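Long-range contacts in sphingomyelinase-c (PDB 1ZWX), which belongs to the endonuclease/exonuclease/phosphatase family and has the two-sheet alpha/beta sandwich fold of DNase I-like proteins: residues Ser107-Val112 and Met139-Pro144; Ile111-Gln116 and Phe133-Ile138; Ile51-Phe56 and Gly101-Val106. All blocks are in the same frame, centred on the assembly; numbering follows the deposited sequence.

Contact 1. Residues Ser107-Val112 and Met139-Pro144; sequences SQWPIV and MKNGKP
The indole of Trp109 lies between the methylene groups of two side chains. Lys140 CG sits above the centre of one face, 3.5 Å from the centroid of the six-membered ring and 17° off its normal, a CH-pi contact; Gln108 CG covers the opposite face nearer the rim. Asn141 approaches obliquely, OD1 lying 3.7 Å from Trp109 CZ3, with the amide plane turned 78° from the ring. Lysine suits this place because its long chain is apolar where it crosses the ring and charged at the tip: CG stands anti to the backbone N (chi1 -177°) and the rest is fully extended, which carries CE along the ring to 3.6 Å from Trp109 CZ2 and sends the ammonium group onward to a salt bridge with Asp48. The same carboxylate oxygen accepts from Trp109 NE1, so one acidic group holds both the indole N-H and the ammonium group. Beside the ring, Met139 N donates to Pro110 O (3.0 Å), a bond that holds the loop at Pro110 to the start of the segment 139-144. Farther on, Met139 CG rests on Val112 CG1 at 3.9 Å, at the surface. Asn141 and Gly142 are residues that readily take positive phi, as the type I' turn from Lys140 to Lys143 requires. On the other segment an ST turn, Trp109 N donating to Ser107 OG at 2.9 Å, fixes the backbone from which the indole projects. The contact thus lies where strand 104-107 of one sheet gives way to strand 111-118 of the other, against the hairpin of strands 132-140 and 143-151.

Contact 2. Residues Ile111-Gln116 and Phe133-Ile138; sequences IVEKSQ and FAYVKI
A classic beta bulge, in which Val112 and Glu113 both face Lys137, interrupts the antiparallel pairing of strands 111-118 and 132-140. Lys137 O accepts from Val112 N at 2.9 Å, and Lys137 N donates to Glu113 O; beyond the bulge Ser115 and Tyr135 form a hydrogen-bonded pair, its Tyr135 N to Ser115 O bond nearly straight at 2.8 Å. The extra residue shifts the register by one, and Ile111 meets Ile138 as a non-hydrogen-bonded pair, CG1 touching Ile138 CG2 at 3.9 Å. On this face Ile111 CG2 also lies against Val136 CB; branched residues suit the extended backbone and fill the side next to strand 104-107. At the bulge, Val112 CG2 packs on the straight chain of Lys137, 3.6 Å from its CD. The face of Glu113, Tyr135 and Lys137 is more polar. Glu113 is extended too, CG anti to the backbone N (chi1 -155°), which brings CD to the edge of the Tyr135 ring, 4.0 Å from CE2, with the two planes 72° apart. Tyr135 OH bonds His146, while Phe178 of helix 161-182 meets its ring edge-to-face. Glu113 OE2 pairs with Lys182, at the end of that helix, a salt bridge that probably favours the charged carboxylate.

Contact 3. Residues Ile51-Phe56 and Gly101-Val106; sequences ILNEAF and GGVAVV
Asn53 and Val103 run side by side and point the same way, the amide ND2 3.8 Å from Val103 CG2. The methyl group gives the amide an apolar flank, while its polar atoms are used elsewhere: OD1 accepts from the backbone N of Asp195, and ND2 makes weak bonds to Leu52 O and Thr150 O. On that side of the strand Ile51 CG1 faces Val105 CG2 at 4.3 Å, a looser meeting of two branched residues suited to a buried sheet. Leu52 points to the opposite face with Ala104; the small Ala104 lies beside it there, and Leu52 packs on Leu64 and Leu65 of helix 58-67. These pairs belong to strands 49-55 and 104-107, antiparallel neighbours in one of the two sheets of the DNase I-like sandwich. Leu52 N gives Ala104 O a straight bond of 2.9 Å; the return bond from Ala104 N reaches Leu52 O from above the carbonyl plane and is longer. Beyond the Leu52-Ala104 pair the bonding is less regular. Glu54 takes a left-handed backbone conformation (phi 57°), and Ala55, the centre of an inverse gamma turn, bonds Gly102 O through its N at 3.0 Å in the carbonyl plane, on a lone pair. A water accepts from Glu54 N at 2.7 Å and donates to Gly101 O. Phe56 brings its ring beside the glycines, CE2 3.6 Å from Gly101 C, the approach oblique, while Glu54 CA lies over one face. Gly102 suits this place twice over: its phi is positive, and without a side chain it lets the ring and the backbone of Glu54 and Ala55 close in. Glu54 CB points away from Gly101-Val106, and its OE2 accepts from Asn17 ND2, with a bound phosphate ion, probably from the crystallisation liquor, about 3 Å from the nearest side-chain atom.

How the contacts relate
Along the chain contact 3 closes before the other two open, and its strand 104-107 leads directly into the segment of contact 1. Contacts 1 and 2 have centres about 11 Å apart, share Ile111 and Val112, and follow the same strand pair, 111-118 with 132-140, from its turn end inward. Contact 3 belongs to the other sheet, its centre about 13 Å from that of contact 2 and about 20 Å from that of contact 1. One place where the sheets meet is Val105 of contact 3 against Ala134 and Val136 of contact 2. Contact 1 therefore marks the crossing between the halves of the sandwich, whereas contact 3 and the Val136 face of contact 2 meet in its interior.

Contact 1. Residues Ser107-Val112 and Met139-Pro144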
ATOM      1  N   SER A 107      12.710  -2.916  -3.486  1.00 23.32           N
ATOM      2  CA  SER A 107      13.626  -1.799  -3.728  1.00 23.74           C
ATOM      3  C   SER A 107      14.708  -2.171  -4.767  1.00 24.47           C
ATOM      4  O   SER A 107      15.183  -3.306  -4.803  1.00 23.77           O
ATOM      5  CB  SER A 107      14.314  -1.431  -2.408  1.00 23.61           C
ATOM      6  OG  SER A 107      15.160  -0.306  -2.594  1.00 25.90           O
ATOM      7  N   GLN A 108      15.087  -1.214  -5.600  1.00 25.92           N
ATOM      8  CA  GLN A 108      16.326  -1.402  -6.367  1.00 27.06           C
ATOM      9  C   GLN A 108      17.589  -1.255  -5.524  1.00 27.07           C
ATOM     10  O   GLN A 108      18.681  -1.585  -6.017  1.00 26.79           O
ATOM     11  CB  GLN A 108      16.381  -0.505  -7.591  1.00 28.60           C
ATOM     12  CG  GLN A 108      16.360   0.938  -7.332  1.00 31.66           C
ATOM     13  CD  GLN A 108      16.693   1.734  -8.576  1.00 36.61           C
ATOM     14  OE1 GLN A 108      15.878   2.523  -9.049  1.00 39.85           O
ATOM     15  NE2 GLN A 108      17.912   1.534  -9.118  1.00 37.24           N
ATOM     16  N   TRP A 109      17.431  -0.792  -4.270  1.00 25.60           N
ATOM     17  CA  TRP A 109      18.552  -0.529  -3.333  1.00 25.42           C
ATOM     18  C   TRP A 109      18.641  -1.531  -2.222  1.00 24.84           C
ATOM     19  O   TRP A 109      17.628  -2.080  -1.775  1.00 26.43           O
ATOM     20  CB  TRP A 109      18.468   0.911  -2.762  1.00 25.43           C
ATOM     21  CG  TRP A 109      18.310   1.883  -3.842  1.00 25.03           C
ATOM     22  CD1 TRP A 109      17.155   2.515  -4.215  1.00 25.12           C
ATOM     23  CD2 TRP A 109      19.318   2.311  -4.765  1.00 26.58           C
ATOM     24  NE1 TRP A 109      17.376   3.293  -5.309  1.00 25.68           N
ATOM     25  CE2 TRP A 109      18.698   3.190  -5.672  1.00 24.67           C
ATOM     26  CE3 TRP A 109      20.694   2.020  -4.917  1.00 26.87           C
ATOM     27  CZ2 TRP A 109      19.393   3.817  -6.705  1.00 25.21           C
ATOM     28  CZ3 TRP A 109      21.389   2.640  -5.950  1.00 25.97           C
ATOM     29  CH2 TRP A 109      20.748   3.529  -6.827  1.00 24.75           C
ATOM     30  N   PRO A 110      19.855  -1.803  -1.751  1.00 24.80           N
ATOM     31  CA  PRO A 110      19.976  -2.776  -0.714  1.00 24.49           C
ATOM     32  C   PRO A 110      19.196  -2.401   0.566  1.00 25.24           C
ATOM     33  O   PRO A 110      19.197  -1.234   0.993  1.00 24.35           O
ATOM     34  CB  PRO A 110      21.476  -2.827  -0.439  1.00 24.69           C
ATOM     35  CG  PRO A 110      22.025  -1.613  -1.014  1.00 25.45           C
ATOM     36  CD  PRO A 110      21.174  -1.254  -2.168  1.00 24.75           C
ATOM     37  N   ILE A 111      18.566  -3.413   1.143  1.00 24.74           N
ATOM     38  CA  ILE A 111      17.825  -3.300   2.390  1.00 25.68           C
ATOM     39  C   ILE A 111      18.737  -3.735   3.548  1.00 25.49           C
ATOM     40  O   ILE A 111      19.070  -4.897   3.668  1.00 27.20           O
ATOM     41  CB  ILE A 111      16.524  -4.168   2.347  1.00 25.10           C
ATOM     42  CG1 ILE A 111      15.573  -3.674   1.257  1.00 25.84           C
ATOM     43  CG2 ILE A 111      15.844  -4.234   3.744  1.00 25.37           C
ATOM     44  CD1 ILE A 111      14.345  -4.636   0.983  1.00 25.46           C
ATOM     45  N   VAL A 112      19.150  -2.800   4.411  1.00 25.95           N
ATOM     46  CA  VAL A 112      20.031  -3.167   5.567  1.00 25.29           C
ATOM     47  C   VAL A 112      19.276  -3.549   6.828  1.00 26.49           C
ATOM     48  O   VAL A 112      19.841  -4.124   7.782  1.00 26.25           O
ATOM     49  CB  VAL A 112      21.042  -2.033   5.865  1.00 26.28           C
ATOM     50  CG1 VAL A 112      21.949  -1.814   4.633  1.00 25.76           C
ATOM     51  CG2 VAL A 112      20.299  -0.709   6.206  1.00 25.59           C
ATOM     52  N   MET A 139      19.779   1.684   1.659  1.00 24.66           N
ATOM     53  CA  MET A 139      20.888   2.606   1.364  1.00 23.45           C
ATOM     54  C   MET A 139      20.937   2.870  -0.119  1.00 23.81           C
ATOM     55  O   MET A 139      21.045   1.919  -0.939  1.00 22.79           O
ATOM     56  CB  MET A 139      22.199   1.996   1.853  1.00 24.04           C
ATOM     57  CG  MET A 139      22.295   1.833   3.361  1.00 26.10           C
ATOM     58  SD  MET A 139      22.341   3.483   4.177  1.00 31.83           S
ATOM     59  CE  MET A 139      23.858   4.155   3.495  1.00 31.63           C
ATOM     60  N   LYS A 140      20.845   4.149  -0.468  1.00 22.41           N
ATOM     61  CA  LYS A 140      20.992   4.593  -1.832  1.00 23.93           C
ATOM     62  C   LYS A 140      22.245   5.502  -1.910  1.00 24.55           C
ATOM     63  O   LYS A 140      22.234   6.626  -1.409  1.00 23.76           O
ATOM     64  CB  LYS A 140      19.758   5.355  -2.303  1.00 23.02           C
ATOM     65  CG  LYS A 140      19.804   5.797  -3.773  1.00 24.70           C
ATOM     66  CD  LYS A 140      18.618   6.677  -4.136  1.00 24.50           C
ATOM     67  CE  LYS A 140      18.696   7.204  -5.569  1.00 26.38           C
ATOM     68  NZ  LYS A 140      17.539   7.990  -6.063  1.00 24.77           N
ATOM     69  N   ASN A 141      23.306   4.991  -2.529  1.00 24.78           N
ATOM     70  CA  ASN A 141      24.508   5.794  -2.807  1.00 25.15           C
ATOM     71  C   ASN A 141      25.025   6.505  -1.551  1.00 24.87           C
ATOM     72  O   ASN A 141      25.287   7.711  -1.589  1.00 26.27           O
ATOM     73  CB  ASN A 141      24.230   6.779  -3.944  1.00 24.90           C
ATOM     74  CG  ASN A 141      23.818   6.076  -5.254  1.00 28.55           C
ATOM     75  OD1 ASN A 141      24.248   4.957  -5.526  1.00 31.54           O
ATOM     76  ND2 ASN A 141      22.953   6.724  -6.041  1.00 28.57           N
ATOM     77  N   GLY A 142      25.104   5.769  -0.443  1.00 23.73           N
ATOM     78  CA  GLY A 142      25.706   6.253   0.800  1.00 24.56           C
ATOM     79  C   GLY A 142      24.712   6.931   1.732  1.00 26.11           C
ATOM     80  O   GLY A 142      25.089   7.416   2.824  1.00 26.51           O
ATOM     81  N   LYS A 143      23.446   6.943   1.309  1.00 25.48           N
ATOM     82  CA  LYS A 143      22.404   7.704   2.005  1.00 26.13           C
ATOM     83  C   LYS A 143      21.249   6.800   2.449  1.00 26.12           C
ATOM     84  O   LYS A 143      20.728   6.017   1.650  1.00 26.30           O
ATOM     85  CB  LYS A 143      21.893   8.793   1.065  1.00 25.42           C
ATOM     86  CG  LYS A 143      22.964   9.843   0.728  1.00 29.53           C
ATOM     87  CD  LYS A 143      22.513  10.787  -0.377  1.00 30.62           C
ATOM     88  CE  LYS A 143      22.268  10.048  -1.673  1.00 36.64           C
ATOM     89  NZ  LYS A 143      21.617  10.880  -2.731  1.00 38.39           N
ATOM     90  N   PRO A 144      20.837   6.925   3.723  1.00 27.05           N
ATOM     91  CA  PRO A 144      19.738   6.101   4.233  1.00 26.26           C
ATOM     92  C   PRO A 144      18.341   6.659   3.951  1.00 26.64           C
ATOM     93  O   PRO A 144      18.111   7.906   3.934  1.00 25.17           O
ATOM     94  CB  PRO A 144      20.012   6.047   5.725  1.00 26.61           C
ATOM     95  CG  PRO A 144      20.773   7.379   6.029  1.00 27.06           C
ATOM     96  CD  PRO A 144      21.364   7.870   4.738  1.00 26.04           C
TER

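Contact 2. Residues Ile111-Gln116 and Phe133-Ile138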
ATOM      1  N   ILE A 111      18.566  -3.413   1.143  1.00 24.74           N
ATOM      2  CA  ILE A 111      17.825  -3.300   2.390  1.00 25.68           C
ATOM      3  C   ILE A 111      18.737  -3.735   3.548  1.00 25.49           C
ATOM      4  O   ILE A 111      19.070  -4.897   3.668  1.00 27.20           O
ATOM      5  CB  ILE A 111      16.524  -4.168   2.347  1.00 25.10           C
ATOM      6  CG1 ILE A 111      15.573  -3.674   1.257  1.00 25.84           C
ATOM      7  CG2 ILE A 111      15.844  -4.234   3.744  1.00 25.37           C
ATOM      8  CD1 ILE A 111      14.345  -4.636   0.983  1.00 25.46           C
ATOM      9  N   VAL A 112      19.150  -2.800   4.411  1.00 25.95           N
ATOM     10  CA  VAL A 112      20.031  -3.167   5.567  1.00 25.29           C
ATOM     11  C   VAL A 112      19.276  -3.549   6.828  1.00 26.49           C
ATOM     12  O   VAL A 112      19.841  -4.124   7.782  1.00 26.25           O
ATOM     13  CB  VAL A 112      21.042  -2.033   5.865  1.00 26.28           C
ATOM     14  CG1 VAL A 112      21.949  -1.814   4.633  1.00 25.76           C
ATOM     15  CG2 VAL A 112      20.299  -0.709   6.206  1.00 25.59           C
ATOM     16  N   GLU A 113      17.976  -3.219   6.841  1.00 26.82           N
ATOM     17  CA  GLU A 113      17.101  -3.589   7.937  1.00 27.61           C
ATOM     18  C   GLU A 113      15.674  -3.765   7.417  1.00 25.43           C
ATOM     19  O   GLU A 113      15.196  -2.962   6.612  1.00 24.70           O
ATOM     20  CB  GLU A 113      17.100  -2.494   9.005  1.00 28.10           C
ATOM     21  CG  GLU A 113      16.740  -3.050  10.359  1.00 35.16           C
ATOM     22  CD  GLU A 113      16.752  -1.985  11.450  1.00 42.29           C
ATOM     23  OE1 GLU A 113      17.531  -0.996  11.354  1.00 45.66           O
ATOM     24  OE2 GLU A 113      15.978  -2.159  12.408  1.00 45.23           O
ATOM     25  N   LYS A 114      15.025  -4.836   7.860  1.00 26.00           N
ATOM     26  CA  LYS A 114      13.588  -5.045   7.557  1.00 25.49           C
ATOM     27  C   LYS A 114      12.902  -5.731   8.716  1.00 24.75           C
ATOM     28  O   LYS A 114      13.395  -6.740   9.235  1.00 24.38           O
ATOM     29  CB  LYS A 114      13.350  -5.796   6.230  1.00 25.61           C
ATOM     30  CG  LYS A 114      13.989  -7.174   6.109  1.00 26.53           C
ATOM     31  CD  LYS A 114      13.766  -7.726   4.671  1.00 27.21           C
ATOM     32  CE  LYS A 114      14.502  -9.018   4.448  1.00 35.08           C
ATOM     33  NZ  LYS A 114      15.947  -8.778   4.304  1.00 34.07           N
ATOM     34  N   SER A 115      11.754  -5.185   9.144  1.00 24.61           N
ATOM     35  CA  SER A 115      10.978  -5.819  10.189  1.00 24.36           C
ATOM     36  C   SER A 115       9.482  -5.676   9.877  1.00 23.18           C
ATOM     37  O   SER A 115       9.097  -4.895   9.018  1.00 22.82           O
ATOM     38  CB  SER A 115      11.313  -5.201  11.555  1.00 26.02           C
ATOM     39  OG  SER A 115      11.009  -3.819  11.514  1.00 29.21           O
ATOM     40  N   GLN A 116       8.663  -6.483  10.538  1.00 22.92           N
ATOM     41  CA  GLN A 116       7.225  -6.433  10.328  1.00 22.88           C
ATOM     42  C   GLN A 116       6.531  -6.258  11.670  1.00 22.85           C
ATOM     43  O   GLN A 116       6.998  -6.737  12.713  1.00 24.14           O
ATOM     44  CB  GLN A 116       6.715  -7.705   9.606  1.00 21.23           C
ATOM     45  CG  GLN A 116       6.846  -8.959  10.446  1.00 22.26           C
ATOM     46  CD  GLN A 116       6.140 -10.155   9.817  1.00 22.28           C
ATOM     47  OE1 GLN A 116       5.266  -9.975   8.990  1.00 22.67           O
ATOM     48  NE2 GLN A 116       6.530 -11.372  10.211  1.00 22.03           N
ATOM     49  N   PHE A 133       2.272  -3.505   9.247  1.00 19.48           N
ATOM     50  CA  PHE A 133       3.131  -2.726   8.384  1.00 20.48           C
ATOM     51  C   PHE A 133       4.511  -3.379   8.294  1.00 19.65           C
ATOM     52  O   PHE A 133       4.890  -4.150   9.176  1.00 20.65           O
ATOM     53  CB  PHE A 133       3.241  -1.244   8.846  1.00 19.67           C
ATOM     54  CG  PHE A 133       3.711  -1.068  10.263  1.00 22.10           C
ATOM     55  CD1 PHE A 133       2.787  -1.005  11.313  1.00 21.56           C
ATOM     56  CD2 PHE A 133       5.075  -0.851  10.550  1.00 24.23           C
ATOM     57  CE1 PHE A 133       3.223  -0.812  12.648  1.00 22.36           C
ATOM     58  CE2 PHE A 133       5.506  -0.635  11.853  1.00 25.81           C
ATOM     59  CZ  PHE A 133       4.576  -0.633  12.911  1.00 21.99           C
ATOM     60  N   ALA A 134       5.202  -3.080   7.198  1.00 20.76           N
ATOM     61  CA  ALA A 134       6.596  -3.495   6.973  1.00 20.51           C
ATOM     62  C   ALA A 134       7.473  -2.250   7.074  1.00 20.36           C
ATOM     63  O   ALA A 134       7.117  -1.186   6.571  1.00 20.10           O
ATOM     64  CB  ALA A 134       6.745  -4.105   5.558  1.00 20.70           C
ATOM     65  N   TYR A 135       8.635  -2.409   7.707  1.00 20.40           N
ATOM     66  CA  TYR A 135       9.584  -1.307   7.806  1.00 20.31           C
ATOM     67  C   TYR A 135      10.835  -1.772   7.060  1.00 19.59           C
ATOM     68  O   TYR A 135      11.275  -2.888   7.272  1.00 19.62           O
ATOM     69  CB  TYR A 135       9.950  -1.087   9.277  1.00 21.06           C
ATOM     70  CG  TYR A 135      11.212  -0.264   9.460  1.00 23.26           C
ATOM     71  CD1 TYR A 135      11.183   1.138   9.306  1.00 23.61           C
ATOM     72  CD2 TYR A 135      12.447  -0.889   9.730  1.00 23.38           C
ATOM     73  CE1 TYR A 135      12.380   1.918   9.461  1.00 22.82           C
ATOM     74  CE2 TYR A 135      13.627  -0.131   9.864  1.00 23.36           C
ATOM     75  CZ  TYR A 135      13.574   1.262   9.748  1.00 23.88           C
ATOM     76  OH  TYR A 135      14.732   2.017   9.882  1.00 26.94           O
ATOM     77  N   VAL A 136      11.369  -0.909   6.218  1.00 20.77           N
ATOM     78  CA  VAL A 136      12.715  -1.129   5.678  1.00 22.03           C
ATOM     79  C   VAL A 136      13.612   0.095   5.880  1.00 21.73           C
ATOM     80  O   VAL A 136      13.146   1.230   5.807  1.00 22.71           O
ATOM     81  CB  VAL A 136      12.709  -1.555   4.169  1.00 21.52           C
ATOM     82  CG1 VAL A 136      11.903  -2.819   3.952  1.00 22.40           C
ATOM     83  CG2 VAL A 136      12.239  -0.455   3.231  1.00 23.40           C
ATOM     84  N   LYS A 137      14.901  -0.157   6.096  1.00 22.38           N
ATOM     85  CA  LYS A 137      15.939   0.863   5.906  1.00 22.54           C
ATOM     86  C   LYS A 137      16.763   0.470   4.644  1.00 22.08           C
ATOM     87  O   LYS A 137      17.267  -0.610   4.590  1.00 21.79           O
ATOM     88  CB  LYS A 137      16.850   0.951   7.128  1.00 22.64           C
ATOM     89  CG  LYS A 137      17.945   2.092   6.961  1.00 23.12           C
ATOM     90  CD  LYS A 137      18.987   2.038   8.096  1.00 23.60           C
ATOM     91  CE  LYS A 137      20.002   3.237   8.037  1.00 25.31           C
ATOM     92  NZ  LYS A 137      20.981   3.052   9.182  1.00 26.42           N
ATOM     93  N   ILE A 138      16.778   1.316   3.621  1.00 22.72           N
ATOM     94  CA  ILE A 138      17.564   1.057   2.422  1.00 24.11           C
ATOM     95  C   ILE A 138      18.732   2.047   2.398  1.00 24.63           C
ATOM     96  O   ILE A 138      18.652   3.130   2.994  1.00 23.76           O
ATOM     97  CB  ILE A 138      16.748   1.194   1.083  1.00 23.80           C
ATOM     98  CG1 ILE A 138      16.215   2.597   0.872  1.00 25.87           C
ATOM     99  CG2 ILE A 138      15.541   0.171   1.019  1.00 26.55           C
ATOM    100  CD1 ILE A 138      16.507   3.137  -0.515  1.00 27.48           C
TER

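Contact 3. Residues Ile51-Phe56 and Gly101-Val106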
ATOM      1  N   ILE A  51       5.768  -0.004  -2.929  1.00 20.03           N
ATOM      2  CA  ILE A  51       5.003  -0.549  -1.786  1.00 19.58           C
ATOM      3  C   ILE A  51       3.806  -1.274  -2.365  1.00 19.65           C
ATOM      4  O   ILE A  51       3.107  -0.714  -3.183  1.00 20.03           O
ATOM      5  CB  ILE A  51       4.484   0.582  -0.852  1.00 19.89           C
ATOM      6  CG1 ILE A  51       5.671   1.311  -0.199  1.00 21.55           C
ATOM      7  CG2 ILE A  51       3.475  -0.011   0.209  1.00 19.66           C
ATOM      8  CD1 ILE A  51       5.236   2.603   0.596  1.00 20.57           C
ATOM      9  N   LEU A  52       3.604  -2.535  -1.970  1.00 19.84           N
ATOM     10  CA  LEU A  52       2.433  -3.283  -2.447  1.00 19.94           C
ATOM     11  C   LEU A  52       1.446  -3.517  -1.306  1.00 18.24           C
ATOM     12  O   LEU A  52       1.868  -3.722  -0.181  1.00 18.69           O
ATOM     13  CB  LEU A  52       2.872  -4.644  -2.976  1.00 19.95           C
ATOM     14  CG  LEU A  52       3.892  -4.592  -4.108  1.00 21.43           C
ATOM     15  CD1 LEU A  52       4.282  -6.031  -4.441  1.00 26.64           C
ATOM     16  CD2 LEU A  52       3.312  -3.890  -5.342  1.00 22.68           C
ATOM     17  N   ASN A  53       0.155  -3.503  -1.622  1.00 19.25           N
ATOM     18  CA  ASN A  53      -0.930  -3.805  -0.654  1.00 19.41           C
ATOM     19  C   ASN A  53      -1.848  -4.841  -1.316  1.00 18.95           C
ATOM     20  O   ASN A  53      -1.936  -4.907  -2.541  1.00 19.07           O
ATOM     21  CB  ASN A  53      -1.833  -2.580  -0.395  1.00 19.23           C
ATOM     22  CG  ASN A  53      -1.180  -1.470   0.434  1.00 21.65           C
ATOM     23  OD1 ASN A  53      -1.725  -0.364   0.490  1.00 24.54           O
ATOM     24  ND2 ASN A  53      -0.018  -1.735   1.037  1.00 21.83           N
ATOM     25  N   GLU A  54      -2.571  -5.600  -0.493  1.00 19.84           N
ATOM     26  CA  GLU A  54      -3.515  -6.644  -0.965  1.00 21.36           C
ATOM     27  C   GLU A  54      -2.869  -7.709  -1.866  1.00 21.73           C
ATOM     28  O   GLU A  54      -3.517  -8.290  -2.773  1.00 22.15           O
ATOM     29  CB  GLU A  54      -4.747  -6.028  -1.604  1.00 21.32           C
ATOM     30  CG  GLU A  54      -5.627  -5.350  -0.563  1.00 23.19           C
ATOM     31  CD  GLU A  54      -6.951  -4.775  -1.121  1.00 24.68           C
ATOM     32  OE1 GLU A  54      -7.396  -5.161  -2.231  1.00 27.28           O
ATOM     33  OE2 GLU A  54      -7.526  -3.892  -0.442  1.00 28.01           O
ATOM     34  N   ALA A  55      -1.603  -7.958  -1.603  1.00 19.77           N
ATOM     35  CA  ALA A  55      -0.905  -9.124  -2.187  1.00 20.37           C
ATOM     36  C   ALA A  55      -1.191 -10.303  -1.279  1.00 19.58           C
ATOM     37  O   ALA A  55      -0.322 -10.763  -0.533  1.00 20.45           O
ATOM     38  CB  ALA A  55       0.615  -8.835  -2.281  1.00 19.93           C
ATOM     39  N   PHE A  56      -2.437 -10.788  -1.316  1.00 20.86           N
ATOM     40  CA  PHE A  56      -2.892 -11.800  -0.367  1.00 21.05           C
ATOM     41  C   PHE A  56      -2.738 -13.230  -0.921  1.00 22.19           C
ATOM     42  O   PHE A  56      -2.263 -14.139  -0.220  1.00 22.68           O
ATOM     43  CB  PHE A  56      -4.382 -11.616  -0.003  1.00 20.33           C
ATOM     44  CG  PHE A  56      -4.692 -10.418   0.855  1.00 21.17           C
ATOM     45  CD1 PHE A  56      -5.628  -9.485   0.418  1.00 21.98           C
ATOM     46  CD2 PHE A  56      -4.083 -10.235   2.091  1.00 22.56           C
ATOM     47  CE1 PHE A  56      -5.954  -8.395   1.211  1.00 21.62           C
ATOM     48  CE2 PHE A  56      -4.407  -9.124   2.893  1.00 21.87           C
ATOM     49  CZ  PHE A  56      -5.331  -8.220   2.442  1.00 19.91           C
ATOM     50  N   GLY A 101      -0.947 -10.318   5.732  1.00 22.66           N
ATOM     51  CA  GLY A 101      -1.362  -8.907   5.731  1.00 20.99           C
ATOM     52  C   GLY A 101      -1.329  -8.195   4.400  1.00 20.93           C
ATOM     53  O   GLY A 101      -1.783  -7.053   4.298  1.00 21.54           O
ATOM     54  N   GLY A 102      -0.810  -8.875   3.371  1.00 20.77           N
ATOM     55  CA  GLY A 102      -0.893  -8.391   1.986  1.00 20.01           C
ATOM     56  C   GLY A 102       0.122  -7.303   1.644  1.00 20.29           C
ATOM     57  O   GLY A 102       0.195  -6.874   0.512  1.00 20.75           O
ATOM     58  N   VAL A 103       0.938  -6.890   2.613  1.00 19.07           N
ATOM     59  CA  VAL A 103       1.908  -5.788   2.375  1.00 18.85           C
ATOM     60  C   VAL A 103       3.316  -6.304   2.099  1.00 17.67           C
ATOM     61  O   VAL A 103       3.825  -7.091   2.848  1.00 18.28           O
ATOM     62  CB  VAL A 103       2.015  -4.830   3.591  1.00 18.33           C
ATOM     63  CG1 VAL A 103       3.084  -3.733   3.309  1.00 20.20           C
ATOM     64  CG2 VAL A 103       0.634  -4.191   3.903  1.00 19.18           C
ATOM     65  N   ALA A 104       3.932  -5.832   1.023  1.00 18.26           N
ATOM     66  CA  ALA A 104       5.364  -6.076   0.821  1.00 19.92           C
ATOM     67  C   ALA A 104       6.034  -4.800   0.348  1.00 19.71           C
ATOM     68  O   ALA A 104       5.387  -3.937  -0.188  1.00 20.07           O
ATOM     69  CB  ALA A 104       5.603  -7.248  -0.237  1.00 18.87           C
ATOM     70  N   VAL A 105       7.349  -4.704   0.535  1.00 19.11           N
ATOM     71  CA  VAL A 105       8.103  -3.545  -0.006  1.00 19.96           C
ATOM     72  C   VAL A 105       9.291  -4.054  -0.802  1.00 19.13           C
ATOM     73  O   VAL A 105      10.002  -4.897  -0.318  1.00 20.15           O
ATOM     74  CB  VAL A 105       8.632  -2.632   1.120  1.00 20.69           C
ATOM     75  CG1 VAL A 105       9.458  -1.482   0.550  1.00 21.60           C
ATOM     76  CG2 VAL A 105       7.445  -2.020   1.922  1.00 20.96           C
ATOM     77  N   VAL A 106       9.480  -3.539  -2.003  1.00 20.23           N
ATOM     78  CA  VAL A 106      10.602  -3.955  -2.852  1.00 21.55           C
ATOM     79  C   VAL A 106      11.406  -2.713  -3.260  1.00 21.52           C
ATOM     80  O   VAL A 106      10.865  -1.594  -3.361  1.00 21.92           O
ATOM     81  CB  VAL A 106      10.114  -4.777  -4.099  1.00 20.16           C
ATOM     82  CG1 VAL A 106       9.196  -5.949  -3.627  1.00 21.40           C
ATOM     83  CG2 VAL A 106       9.432  -3.937  -5.129  1.00 22.16           C
TER
HETATM   84  O   HOH W   1      -2.505  -5.306   2.235  1.00 19.05           O